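Local coordinates for hypothetical protein Cgl3021 (Corynebacterium glutamicum, PDB 2NSF), which acts as a zinc-binding, mycothiol-dependent maleylpyruvate isomerase, probably converting maleylpyruvate to fumarylpyruvate, at residues His72-Ala77 and Arg118-His123; Leu189-Thr194 and Thr215-Ala220; His85-Gly90 and Trp140-Leu145; Ser44-Leu49 and Leu172-Thr177. One frame throughout, in Å; residues are numbered along the deposited sequence.

Contact 1. Residues His72-Ala77 and Arg118-His123. With ZN (zinc ion), chain E; SO4 (sulfate ion), chain C.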
loop_
_atom_site.group_PDB
_atom_site.type_symbol
_atom_site.label_atom_id
_atom_site.label_comp_id
_atom_site.label_asym_id
_atom_site.label_seq_id
_atom_site.Cartn_x
_atom_site.Cartn_y
_atom_site.Cartn_z
ATOM N N HIS A 72 -8.256 -7.126 -6.390
ATOM C CA HIS A 72 -7.734 -6.875 -5.050
ATOM C C HIS A 72 -7.903 -5.437 -4.591
ATOM O O HIS A 72 -8.319 -5.182 -3.459
ATOM C CB HIS A 72 -6.242 -7.235 -4.963
ATOM C CG HIS A 72 -5.556 -6.734 -3.740
ATOM N ND1 HIS A 72 -6.129 -6.786 -2.507
ATOM C CD2 HIS A 72 -4.327 -6.199 -3.585
ATOM C CE1 HIS A 72 -5.293 -6.292 -1.607
ATOM N NE2 HIS A 72 -4.190 -5.926 -2.232
ATOM N N VAL A 73 -7.570 -4.485 -5.459
ATOM C CA VAL A 73 -7.698 -3.081 -5.096
ATOM C C VAL A 73 -9.144 -2.746 -4.738
ATOM O O VAL A 73 -9.399 -2.002 -3.790
ATOM C CB VAL A 73 -7.172 -2.159 -6.240
ATOM C CG1 VAL A 73 -7.456 -0.682 -5.924
ATOM C CG2 VAL A 73 -5.673 -2.366 -6.398
ATOM N N ALA A 74 -10.096 -3.325 -5.470
ATOM C CA ALA A 74 -11.506 -3.073 -5.191
ATOM C C ALA A 74 -11.914 -3.720 -3.869
ATOM O O ALA A 74 -12.595 -3.100 -3.056
ATOM C CB ALA A 74 -12.381 -3.607 -6.332
ATOM N N TYR A 75 -11.502 -4.967 -3.656
ATOM C CA TYR A 75 -11.865 -5.647 -2.416
ATOM C C TYR A 75 -11.228 -4.967 -1.205
ATOM O O TYR A 75 -11.757 -5.032 -0.094
ATOM C CB TYR A 75 -11.491 -7.134 -2.492
ATOM C CG TYR A 75 -12.302 -7.878 -3.536
ATOM C CD1 TYR A 75 -13.692 -7.767 -3.567
ATOM C CD2 TYR A 75 -11.682 -8.668 -4.506
ATOM C CE1 TYR A 75 -14.453 -8.419 -4.539
ATOM C CE2 TYR A 75 -12.438 -9.330 -5.490
ATOM C CZ TYR A 75 -13.821 -9.194 -5.494
ATOM O OH TYR A 75 -14.579 -9.829 -6.453
ATOM N N ASN A 76 -10.095 -4.308 -1.418
ATOM C CA ASN A 76 -9.449 -3.593 -0.327
ATOM C C ASN A 76 -10.303 -2.374 0.017
ATOM O O ASN A 76 -10.498 -2.064 1.187
ATOM C CB ASN A 76 -8.022 -3.176 -0.722
ATOM C CG ASN A 76 -7.417 -2.172 0.242
ATOM O OD1 ASN A 76 -7.545 -0.965 0.049
ATOM N ND2 ASN A 76 -6.768 -2.667 1.295
ATOM N N ALA A 77 -10.828 -1.684 -0.995
ATOM C CA ALA A 77 -11.673 -0.521 -0.740
ATOM C C ALA A 77 -12.875 -0.962 0.090
ATOM O O ALA A 77 -13.269 -0.293 1.041
ATOM C CB ALA A 77 -12.141 0.104 -2.055
ATOM N N ARG A 118 -13.750 -2.978 -14.165
ATOM C CA ARG A 118 -13.596 -1.528 -14.166
ATOM C C ARG A 118 -14.757 -0.921 -13.388
ATOM O O ARG A 118 -14.587 0.061 -12.670
ATOM C CB ARG A 118 -13.580 -0.970 -15.598
ATOM C CG ARG A 118 -12.355 -1.351 -16.428
ATOM C CD ARG A 118 -12.454 -0.753 -17.831
ATOM N NE ARG A 118 -11.392 -1.212 -18.721
ATOM C CZ ARG A 118 -10.149 -0.736 -18.730
ATOM N NH1 ARG A 118 -9.794 0.232 -17.893
ATOM N NH2 ARG A 118 -9.262 -1.234 -19.579
ATOM N N ASN A 119 -15.943 -1.510 -13.521
ATOM C CA ASN A 119 -17.109 -0.992 -12.819
ATOM C C ASN A 119 -16.993 -1.228 -11.316
ATOM O O ASN A 119 -17.372 -0.368 -10.521
ATOM C CB ASN A 119 -18.397 -1.621 -13.371
ATOM C CG ASN A 119 -18.701 -1.166 -14.790
ATOM O OD1 ASN A 119 -18.489 0.000 -15.136
ATOM N ND2 ASN A 119 -19.209 -2.078 -15.614
ATOM N N LEU A 120 -16.466 -2.388 -10.938
ATOM C CA LEU A 120 -16.281 -2.731 -9.529
ATOM C C LEU A 120 -15.277 -1.760 -8.904
ATOM O O LEU A 120 -15.480 -1.256 -7.796
ATOM C CB LEU A 120 -15.764 -4.169 -9.410
ATOM C CG LEU A 120 -15.261 -4.645 -8.042
ATOM C CD1 LEU A 120 -16.325 -4.417 -6.983
ATOM C CD2 LEU A 120 -14.880 -6.119 -8.120
ATOM N N HIS A 121 -14.190 -1.496 -9.620
ATOM C CA HIS A 121 -13.184 -0.562 -9.125
ATOM C C HIS A 121 -13.818 0.807 -8.913
ATOM O O HIS A 121 -13.710 1.405 -7.846
ATOM C CB HIS A 121 -12.032 -0.427 -10.122
ATOM C CG HIS A 121 -11.131 0.734 -9.833
ATOM N ND1 HIS A 121 -10.385 0.824 -8.677
ATOM C CD2 HIS A 121 -10.905 1.882 -10.517
ATOM C CE1 HIS A 121 -9.741 1.977 -8.658
ATOM N NE2 HIS A 121 -10.039 2.639 -9.762
ATOM N N GLU A 122 -14.489 1.300 -9.944
ATOM C CA GLU A 122 -15.119 2.603 -9.877
ATOM C C GLU A 122 -16.123 2.732 -8.732
ATOM O O GLU A 122 -16.108 3.716 -7.988
ATOM C CB GLU A 122 -15.803 2.897 -11.210
ATOM C CG GLU A 122 -16.342 4.295 -11.339
ATOM C CD GLU A 122 -16.928 4.539 -12.711
ATOM O OE1 GLU A 122 -16.163 4.504 -13.698
ATOM O OE2 GLU A 122 -18.152 4.754 -12.800
ATOM N N HIS A 123 -16.985 1.733 -8.579
ATOM C CA HIS A 123 -17.995 1.774 -7.529
ATOM C C HIS A 123 -17.418 1.628 -6.121
ATOM O O HIS A 123 -17.838 2.335 -5.202
ATOM C CB HIS A 123 -19.057 0.699 -7.766
ATOM C CG HIS A 123 -20.278 0.867 -6.920
ATOM N ND1 HIS A 123 -21.084 1.985 -6.992
ATOM C CD2 HIS A 123 -20.822 0.076 -5.965
ATOM C CE1 HIS A 123 -22.067 1.875 -6.120
ATOM N NE2 HIS A 123 -21.932 0.724 -5.482
HETATM ZN ZN ZN E . -2.406 -4.680 -1.836
HETATM S S SO4 C . -5.190 -6.210 2.501
HETATM O O1 SO4 C . -4.416 -6.685 1.342
HETATM O O2 SO4 C . -5.621 -7.380 3.292
HETATM O O3 SO4 C . -4.347 -5.340 3.349
HETATM O O4 SO4 C . -6.360 -5.447 2.041
HETATM O O HOH W 1 -2.508 -5.236 0.277
HETATM O O HOH W 2 -0.230 -3.922 -1.057
#
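A74 and L120 meet where two neighbouring helices of a helical bundle, 66-89 and 114-133, run side by side in the same direction. The short axes are inclined by 30° and come within 8.7 Å, with the small A74 side chain at the closest CA pair, A74-H121. CB of A74 sits against the branch point of the leucine, 3.5 Å from L120 CG, and the two methyls CD1 and CD2 flank it. Because CG of L120 is anti to its own backbone N (chi1 169°), the fork is carried across to helix 66-89. Methyl CD2 goes on to the phenol of Y75, 4.1 Å from Y75 OH. The two side chains cross at about a right angle; CB of Y75 points away from the leucine, yet the ring brings CZ and OH back to the methyl. Y75 also packs on E105 and I106 of helix 99-109. On the other flank of A74, V73 CG1 lies 4.3 Å from H121 ND1, obliquely to the imidazole, whose NE2 is hydrogen-bonded to S44.

The opposite side of helix 66-89 carries the metal site. H72 NE2 binds zinc at 2.2 Å, with E164, H168 and two waters among the other ligands. One turn later, N76 ND2 donates a nearly straight bond (166°) to sulfate O4 at 2.9 Å; the anion, probably from the crystallisation liquor, is also held by Y96 and R102. Water 1, itself a zinc ligand, donates to sulfate O1 at 2.6 Å.

Contact 2. Residues Leu189-Thr194 and Thr215-Ala220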
loop_
_atom_site.group_PDB
_atom_site.type_symbol
_atom_site.label_atom_id
_atom_site.label_comp_id
_atom_site.label_asym_id
_atom_site.label_seq_id
_atom_site.Cartn_x
_atom_site.Cartn_y
_atom_site.Cartn_z
ATOM N N LEU A 189 6.494 5.103 4.216
ATOM C CA LEU A 189 6.652 3.706 3.815
ATOM C C LEU A 189 8.024 3.162 4.213
ATOM O O LEU A 189 8.141 2.029 4.684
ATOM C CB LEU A 189 6.487 3.550 2.296
ATOM C CG LEU A 189 5.079 3.584 1.704
ATOM C CD1 LEU A 189 5.170 3.564 0.172
ATOM C CD2 LEU A 189 4.285 2.383 2.215
ATOM N N ALA A 190 9.066 3.961 4.016
ATOM C CA ALA A 190 10.410 3.513 4.368
ATOM C C ALA A 190 10.474 3.181 5.854
ATOM O O ALA A 190 11.043 2.159 6.255
ATOM C CB ALA A 190 11.428 4.591 4.028
ATOM N N ALA A 191 9.894 4.053 6.672
ATOM C CA ALA A 191 9.875 3.856 8.116
ATOM C C ALA A 191 9.011 2.662 8.499
ATOM O O ALA A 191 9.426 1.810 9.283
ATOM C CB ALA A 191 9.357 5.112 8.809
ATOM N N GLU A 192 7.805 2.595 7.946
ATOM C CA GLU A 192 6.897 1.502 8.285
ATOM C C GLU A 192 7.432 0.127 7.916
ATOM O O GLU A 192 7.366 -0.809 8.714
ATOM C CB GLU A 192 5.541 1.697 7.610
ATOM C CG GLU A 192 4.500 0.702 8.094
ATOM C CD GLU A 192 3.142 0.930 7.474
ATOM O OE1 GLU A 192 2.927 0.475 6.332
ATOM O OE2 GLU A 192 2.298 1.574 8.132
ATOM N N ILE A 193 7.939 -0.011 6.697
ATOM C CA ILE A 193 8.464 -1.296 6.265
ATOM C C ILE A 193 9.621 -1.748 7.153
ATOM O O ILE A 193 9.671 -2.905 7.575
ATOM C CB ILE A 193 8.945 -1.241 4.802
ATOM C CG1 ILE A 193 7.749 -0.980 3.877
ATOM C CG2 ILE A 193 9.647 -2.541 4.435
ATOM C CD1 ILE A 193 8.130 -0.792 2.411
ATOM N N THR A 194 10.550 -0.842 7.445
ATOM C CA THR A 194 11.679 -1.217 8.281
ATOM C C THR A 194 11.256 -1.425 9.730
ATOM O O THR A 194 11.867 -2.218 10.447
ATOM C CB THR A 194 12.837 -0.190 8.167
ATOM O OG1 THR A 194 12.366 1.125 8.471
ATOM C CG2 THR A 194 13.403 -0.209 6.750
ATOM N N THR A 215 19.254 9.965 5.565
ATOM C CA THR A 215 18.350 9.382 6.546
ATOM C C THR A 215 18.452 7.867 6.492
ATOM O O THR A 215 18.260 7.259 5.438
ATOM C CB THR A 215 16.888 9.797 6.287
ATOM O OG1 THR A 215 16.789 11.228 6.318
ATOM C CG2 THR A 215 15.967 9.211 7.355
ATOM N N ARG A 216 18.775 7.260 7.632
ATOM C CA ARG A 216 18.903 5.808 7.723
ATOM C C ARG A 216 17.601 5.189 8.223
ATOM O O ARG A 216 16.901 5.767 9.054
ATOM C CB ARG A 216 20.059 5.431 8.667
ATOM C CG ARG A 216 21.454 5.564 8.054
ATOM C CD ARG A 216 22.559 5.584 9.119
ATOM N NE ARG A 216 22.543 4.415 9.999
ATOM C CZ ARG A 216 23.356 3.367 9.891
ATOM N NH1 ARG A 216 24.273 3.315 8.932
ATOM N NH2 ARG A 216 23.250 2.363 10.752
ATOM N N TYR A 217 17.287 4.011 7.696
ATOM C CA TYR A 217 16.092 3.261 8.062
ATOM C C TYR A 217 16.595 1.863 8.406
ATOM O O TYR A 217 16.622 0.971 7.559
ATOM C CB TYR A 217 15.124 3.204 6.875
ATOM C CG TYR A 217 14.529 4.549 6.518
ATOM C CD1 TYR A 217 13.406 5.032 7.184
ATOM C CD2 TYR A 217 15.102 5.348 5.528
ATOM C CE1 TYR A 217 12.864 6.276 6.875
ATOM C CE2 TYR A 217 14.569 6.599 5.211
ATOM C CZ TYR A 217 13.450 7.054 5.889
ATOM O OH TYR A 217 12.904 8.281 5.583
ATOM N N PRO A 218 17.026 1.664 9.659
ATOM C CA PRO A 218 17.536 0.362 10.093
ATOM C C PRO A 218 16.445 -0.660 10.365
ATOM O O PRO A 218 15.297 -0.308 10.624
ATOM C CB PRO A 218 18.312 0.707 11.358
ATOM C CG PRO A 218 17.471 1.805 11.954
ATOM C CD PRO A 218 17.140 2.663 10.742
ATOM N N ALA A 219 16.826 -1.927 10.301
ATOM C CA ALA A 219 15.908 -3.025 10.572
ATOM C C ALA A 219 16.363 -3.647 11.889
ATOM O O ALA A 219 16.744 -2.934 12.819
ATOM C CB ALA A 219 15.970 -4.049 9.444
ATOM N N ALA A 220 16.334 -4.970 11.980
ATOM C CA ALA A 220 16.765 -5.632 13.210
ATOM C C ALA A 220 18.282 -5.504 13.341
ATOM O O ALA A 220 18.998 -5.546 12.346
ATOM C CB ALA A 220 16.354 -7.098 13.183
HETATM O O HOH W 3 13.570 2.419 10.466
#
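Y217 and T194 bury the most surface here, followed by A190, and the phenol ring is the centre of the contact. A190 CB stands almost exactly over the middle of one ring face, 3.6 Å from the Y217 centroid and 10° off the ring normal, which meets the geometry of a CH-pi contact. A191 adds a looser touch near CE1. The ring is bordered by L208 of strand 206-210 and I235 of helix 232-239 as well, consistent with its buried position.

T194 grips the strand at the base of the same side chain and beyond it. Its methyl packs on the backbone, CG2 lying 3.5 Å from Y217 O, while T194 CB is equally close, 3.5 Å, to P218 O. With chi1 at 55°, OG1 is tucked between the backbone N and the carbonyl carbon of its own residue and faces back along the helix, 2.8 Å from A190 O and 3.1 Å from A191 O. The same oxygen lies near the plane of the Y217 ring, at its edge. Water 3 ties the two segments together: it donates to T194 OG1 at 2.7 Å and to P218 O at 3.2 Å, so the polar link between hydroxyl and carbonyl is indirect.

The short axes of helix and strand are 8.0 Å apart and inclined by 25°. This is the helix-on-sheet packing of a mixed alpha-beta region, with helix 183-199 laid nearly parallel along 215-218, an outermost strand of a four-stranded mixed sheet.

Contact 3. Residues His85-Gly90 and Trp140-Leu145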
loop_
_atom_site.group_PDB
_atom_site.type_symbol
_atom_site.label_atom_id
_atom_site.label_comp_id
_atom_site.label_asym_id
_atom_site.label_seq_id
_atom_site.Cartn_x
_atom_site.Cartn_y
_atom_site.Cartn_z
ATOM N N HIS A 85 -17.389 1.605 8.835
ATOM C CA HIS A 85 -18.733 1.338 9.349
ATOM C C HIS A 85 -18.612 0.991 10.829
ATOM O O HIS A 85 -19.404 1.437 11.656
ATOM C CB HIS A 85 -19.385 0.179 8.588
ATOM C CG HIS A 85 -20.729 -0.209 9.123
ATOM N ND1 HIS A 85 -20.898 -1.185 10.082
ATOM C CD2 HIS A 85 -21.967 0.274 8.862
ATOM C CE1 HIS A 85 -22.179 -1.287 10.386
ATOM N NE2 HIS A 85 -22.851 -0.410 9.661
ATOM N N TRP A 86 -17.603 0.189 11.147
ATOM C CA TRP A 86 -17.319 -0.216 12.519
ATOM C C TRP A 86 -17.086 1.059 13.332
ATOM O O TRP A 86 -17.622 1.226 14.430
ATOM C CB TRP A 86 -16.063 -1.095 12.510
ATOM C CG TRP A 86 -15.525 -1.553 13.847
ATOM C CD1 TRP A 86 -15.924 -1.148 15.095
ATOM C CD2 TRP A 86 -14.452 -2.477 14.052
ATOM N NE1 TRP A 86 -15.161 -1.767 16.059
ATOM C CE2 TRP A 86 -14.250 -2.588 15.445
ATOM C CE3 TRP A 86 -13.637 -3.227 13.190
ATOM C CZ2 TRP A 86 -13.268 -3.417 15.998
ATOM C CZ3 TRP A 86 -12.664 -4.050 13.736
ATOM C CH2 TRP A 86 -12.488 -4.137 15.129
ATOM N N ALA A 87 -16.295 1.966 12.769
ATOM C CA ALA A 87 -15.970 3.221 13.431
ATOM C C ALA A 87 -17.181 4.117 13.678
ATOM O O ALA A 87 -17.336 4.669 14.768
ATOM C CB ALA A 87 -14.931 3.978 12.616
ATOM N N ASN A 88 -18.035 4.262 12.670
ATOM C CA ASN A 88 -19.210 5.116 12.789
ATOM C C ASN A 88 -20.382 4.528 13.570
ATOM O O ASN A 88 -21.200 5.276 14.109
ATOM C CB ASN A 88 -19.698 5.545 11.401
ATOM C CG ASN A 88 -18.751 6.514 10.720
ATOM O OD1 ASN A 88 -17.945 6.127 9.873
ATOM N ND2 ASN A 88 -18.842 7.783 11.092
ATOM N N THR A 89 -20.470 3.204 13.641
ATOM C CA THR A 89 -21.574 2.569 14.357
ATOM C C THR A 89 -21.139 1.978 15.692
ATOM O O THR A 89 -21.970 1.717 16.566
ATOM C CB THR A 89 -22.205 1.432 13.524
ATOM O OG1 THR A 89 -21.299 0.324 13.464
ATOM C CG2 THR A 89 -22.511 1.910 12.112
ATOM N N GLY A 90 -19.836 1.770 15.842
ATOM C CA GLY A 90 -19.314 1.192 17.067
ATOM C C GLY A 90 -19.469 -0.316 17.062
ATOM O O GLY A 90 -19.122 -0.992 18.029
ATOM N N TRP A 140 -13.484 9.164 13.629
ATOM C CA TRP A 140 -12.143 9.122 13.056
ATOM C C TRP A 140 -11.104 8.549 14.021
ATOM O O TRP A 140 -10.097 7.993 13.587
ATOM C CB TRP A 140 -11.710 10.517 12.586
ATOM C CG TRP A 140 -12.276 10.916 11.249
ATOM C CD1 TRP A 140 -13.139 11.946 10.996
ATOM C CD2 TRP A 140 -12.006 10.298 9.984
ATOM N NE1 TRP A 140 -13.419 12.010 9.650
ATOM C CE2 TRP A 140 -12.736 11.009 9.005
ATOM C CE3 TRP A 140 -11.217 9.211 9.583
ATOM C CZ2 TRP A 140 -12.703 10.669 7.645
ATOM C CZ3 TRP A 140 -11.181 8.870 8.227
ATOM C CH2 TRP A 140 -11.920 9.600 7.278
ATOM N N SER A 141 -11.346 8.667 15.323
ATOM C CA SER A 141 -10.401 8.149 16.309
ATOM C C SER A 141 -10.835 6.827 16.945
ATOM O O SER A 141 -10.165 6.307 17.839
ATOM C CB SER A 141 -10.153 9.190 17.404
ATOM O OG SER A 141 -11.352 9.499 18.087
ATOM N N HIS A 142 -11.954 6.281 16.479
ATOM C CA HIS A 142 -12.459 5.017 17.004
ATOM C C HIS A 142 -11.461 3.906 16.679
ATOM O O HIS A 142 -10.964 3.822 15.557
ATOM C CB HIS A 142 -13.823 4.711 16.378
ATOM C CG HIS A 142 -14.558 3.588 17.042
ATOM N ND1 HIS A 142 -14.127 2.281 16.993
ATOM C CD2 HIS A 142 -15.693 3.584 17.780
ATOM C CE1 HIS A 142 -14.966 1.517 17.672
ATOM N NE2 HIS A 142 -15.924 2.283 18.159
ATOM N N GLU A 143 -11.163 3.056 17.656
ATOM C CA GLU A 143 -10.210 1.975 17.442
ATOM C C GLU A 143 -10.786 0.822 16.639
ATOM O O GLU A 143 -11.885 0.342 16.913
ATOM C CB GLU A 143 -9.689 1.426 18.773
ATOM C CG GLU A 143 -8.953 2.432 19.631
ATOM C CD GLU A 143 -8.048 1.759 20.645
ATOM O OE1 GLU A 143 -8.441 0.699 21.179
ATOM O OE2 GLU A 143 -6.950 2.292 20.911
ATOM N N VAL A 144 -10.021 0.381 15.649
ATOM C CA VAL A 144 -10.417 -0.724 14.794
ATOM C C VAL A 144 -9.201 -1.622 14.613
ATOM O O VAL A 144 -8.086 -1.260 15.002
ATOM C CB VAL A 144 -10.905 -0.215 13.417
ATOM C CG1 VAL A 144 -12.155 0.640 13.599
ATOM C CG2 VAL A 144 -9.805 0.597 12.739
ATOM N N LEU A 145 -9.410 -2.790 14.025
ATOM C CA LEU A 145 -8.320 -3.731 13.825
ATOM C C LEU A 145 -8.031 -3.919 12.343
ATOM O O LEU A 145 -8.954 -4.059 11.541
ATOM C CB LEU A 145 -8.679 -5.081 14.453
ATOM C CG LEU A 145 -7.529 -6.027 14.799
ATOM C CD1 LEU A 145 -6.703 -5.423 15.928
ATOM C CD2 LEU A 145 -8.078 -7.382 15.222
#
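The indole of W86 and the imidazole of H142 meet obliquely, their planes at 64° and the centroid of the W86 five-membered ring 5.3 Å from that of H142. One indole face is covered by V144: its CA stands 4.0 Å from the centroid of the W86 six-membered ring, nearly on the normal, as a CH-pi contact, and methyl CG1 lies 3.9 Å from W86 CD2. E143 O lies obliquely to the indole, 4.0 Å from W86 NE1. The far end of the indole reaches the backbone of L145, with W86 CZ3 3.5 Å from L145 N. A chi1 near 180° (176°) extends the indole away from the W86 backbone N and swings it out from the helix toward V144 and L145.

Here the C-terminal end of helix 66-89 packs against the first strand of a two-stranded antiparallel hairpin, 143-145 with 151-153, and helix and strand run in roughly opposite directions (152°).

H142 lies over the last turn of the helix. A87 CA is above its ring, 4.2 Å from the H142 centroid, in a second CH-pi contact, and W86 O lies over a face toward the rim. Where the helix ends, G90 CA approaches H142 NE2 to 3.7 Å. H142 ND1 donates to E143 O at 3.0 Å, with the acceptor tilted from the ring plane, and this bent bond ties the ring to the backbone of the following residue.

Contact 4. Residues Ser44-Leu49 and Leu172-Thr177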
loop_
_atom_site.group_PDB
_atom_site.type_symbol
_atom_site.label_atom_id
_atom_site.label_comp_id
_atom_site.label_asym_id
_atom_site.label_seq_id
_atom_site.Cartn_x
_atom_site.Cartn_y
_atom_site.Cartn_z
ATOM N N SER A 44 -6.223 5.076 -11.010
ATOM C CA SER A 44 -7.259 4.985 -12.039
ATOM C C SER A 44 -6.749 5.389 -13.419
ATOM O O SER A 44 -7.177 4.828 -14.429
ATOM C CB SER A 44 -8.476 5.826 -11.642
ATOM O OG SER A 44 -9.104 5.281 -10.492
ATOM N N ARG A 45 -5.841 6.358 -13.476
ATOM C CA ARG A 45 -5.282 6.760 -14.766
ATOM C C ARG A 45 -4.491 5.595 -15.361
ATOM O O ARG A 45 -4.509 5.375 -16.573
ATOM C CB ARG A 45 -4.367 7.986 -14.620
ATOM C CG ARG A 45 -5.116 9.309 -14.559
ATOM C CD ARG A 45 -4.171 10.494 -14.707
ATOM N NE ARG A 45 -3.294 10.655 -13.555
ATOM C CZ ARG A 45 -3.634 11.290 -12.438
ATOM N NH1 ARG A 45 -4.839 11.830 -12.321
ATOM N NH2 ARG A 45 -2.763 11.391 -11.445
ATOM N N GLN A 46 -3.800 4.843 -14.512
ATOM C CA GLN A 46 -3.020 3.704 -14.983
ATOM C C GLN A 46 -3.935 2.584 -15.463
ATOM O O GLN A 46 -3.642 1.916 -16.451
ATOM C CB GLN A 46 -2.097 3.187 -13.876
ATOM C CG GLN A 46 -1.150 4.246 -13.337
ATOM C CD GLN A 46 -0.379 4.949 -14.439
ATOM O OE1 GLN A 46 -0.424 6.174 -14.561
ATOM N NE2 GLN A 46 0.335 4.179 -15.245
ATOM N N LEU A 47 -5.041 2.376 -14.754
ATOM C CA LEU A 47 -5.992 1.334 -15.131
ATOM C C LEU A 47 -6.604 1.691 -16.482
ATOM O O LEU A 47 -6.834 0.823 -17.327
ATOM C CB LEU A 47 -7.097 1.217 -14.076
ATOM C CG LEU A 47 -8.194 0.178 -14.344
ATOM C CD1 LEU A 47 -7.578 -1.203 -14.567
ATOM C CD2 LEU A 47 -9.158 0.154 -13.170
ATOM N N SER A 48 -6.864 2.979 -16.681
ATOM C CA SER A 48 -7.444 3.454 -17.933
ATOM C C SER A 48 -6.497 3.188 -19.101
ATOM O O SER A 48 -6.938 2.934 -20.225
ATOM C CB SER A 48 -7.752 4.952 -17.835
ATOM O OG SER A 48 -8.381 5.419 -19.016
ATOM N N LEU A 49 -5.194 3.236 -18.840
ATOM C CA LEU A 49 -4.211 2.992 -19.892
ATOM C C LEU A 49 -4.146 1.526 -20.294
ATOM O O LEU A 49 -3.841 1.206 -21.441
ATOM C CB LEU A 49 -2.822 3.460 -19.453
ATOM C CG LEU A 49 -2.617 4.974 -19.372
ATOM C CD1 LEU A 49 -1.217 5.259 -18.853
ATOM C CD2 LEU A 49 -2.818 5.603 -20.744
ATOM N N LEU A 172 0.464 -2.168 -11.835
ATOM C CA LEU A 172 -0.373 -2.336 -13.022
ATOM C C LEU A 172 0.471 -2.497 -14.280
ATOM O O LEU A 172 0.015 -3.051 -15.272
ATOM C CB LEU A 172 -1.328 -1.151 -13.182
ATOM C CG LEU A 172 -2.598 -1.234 -12.333
ATOM C CD1 LEU A 172 -3.390 0.052 -12.466
ATOM C CD2 LEU A 172 -3.424 -2.441 -12.778
ATOM N N GLY A 173 1.705 -2.006 -14.238
ATOM C CA GLY A 173 2.578 -2.148 -15.388
ATOM C C GLY A 173 2.299 -1.225 -16.556
ATOM O O GLY A 173 2.499 -1.605 -17.713
ATOM N N ALA A 174 1.821 -0.023 -16.262
ATOM C CA ALA A 174 1.555 0.968 -17.296
ATOM C C ALA A 174 2.750 1.920 -17.261
ATOM O O ALA A 174 3.843 1.536 -17.659
ATOM C CB ALA A 174 0.260 1.708 -17.005
ATOM N N VAL A 175 2.558 3.141 -16.767
ATOM C CA VAL A 175 3.671 4.090 -16.709
ATOM C C VAL A 175 3.974 4.656 -15.321
ATOM O O VAL A 175 4.896 5.456 -15.173
ATOM C CB VAL A 175 3.449 5.289 -17.667
ATOM C CG1 VAL A 175 3.304 4.794 -19.090
ATOM C CG2 VAL A 175 2.232 6.088 -17.237
ATOM N N ALA A 176 3.216 4.246 -14.308
ATOM C CA ALA A 176 3.438 4.753 -12.954
ATOM C C ALA A 176 4.757 4.258 -12.365
ATOM O O ALA A 176 5.209 3.151 -12.660
ATOM C CB ALA A 176 2.276 4.360 -12.045
ATOM N N THR A 177 5.366 5.090 -11.523
ATOM C CA THR A 177 6.646 4.762 -10.896
ATOM C C THR A 177 6.639 5.133 -9.414
ATOM O O THR A 177 5.726 5.805 -8.941
ATOM C CB THR A 177 7.788 5.555 -11.544
ATOM O OG1 THR A 177 7.578 6.954 -11.297
ATOM C CG2 THR A 177 7.828 5.317 -13.054
#
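Side-chain packing of a helix end against a loop, apolar apart from the amide of Q46, joins Q46, L47 and L49 to L172, A174, V175 and A176: the last turns of helix 29-49 face the chain that leaves helix 156-171 and leads on to helix 183-199. Q46 buries the most surface, and its aliphatic part does much of the packing. CB of Q46 lies 3.7 Å from L172 CD1, and the chain, bent at chi2 (-52°), then turns over the methyl of A176, with Q46 CD 3.6 Å from A176 CB. The amide end is thereby brought to the backbone of V175 and A176.

L172 fits in from the bundle side. Its CD1 touches the helix backbone, 3.7 Å from L47 N, and approaches L47 CB at 4.2 Å; L69 and I70 of helix 66-89 border the same leucine, so it is wedged between two helices. At the exposed edge L49 CD1 meets V175 CG2 at 3.9 Å, the two side chains crossing at about a right angle, and A174 CB at 4.3 Å.

G173, with positive phi (76°), is the first residue after helix 156-171 to leave helical angles, and the chain turns there toward A174-A176. The side chain of L172 is about 6 Å from that of zinc ligand H168. The segment is the connection from the zinc-binding helical bundle to the mixed alpha-beta region, packed back on the bundle.

How the contacts relate
Contact 1 lies within the bundle, contact 3 joins it to a hairpin, contact 4 joins it to the loop that leads out, and contact 2 belongs to the mixed alpha-beta region. Contacts 1 and 3 share helix 66-89, centres about 22 Å apart, and their segments alternate along the chain; both are nested inside the loop that contact 4 closes. Contact 4 lies about 15 Å from contact 1, centre to centre, and touches it: R118 NH1 is 3.1 Å from L47 O, a probable hydrogen bond, linking helices 114-133 and 29-49. In sequence, the segments of contacts 1, 3 and 4 all precede contact 2, whose centre lies about 27 to 30 Å from theirs.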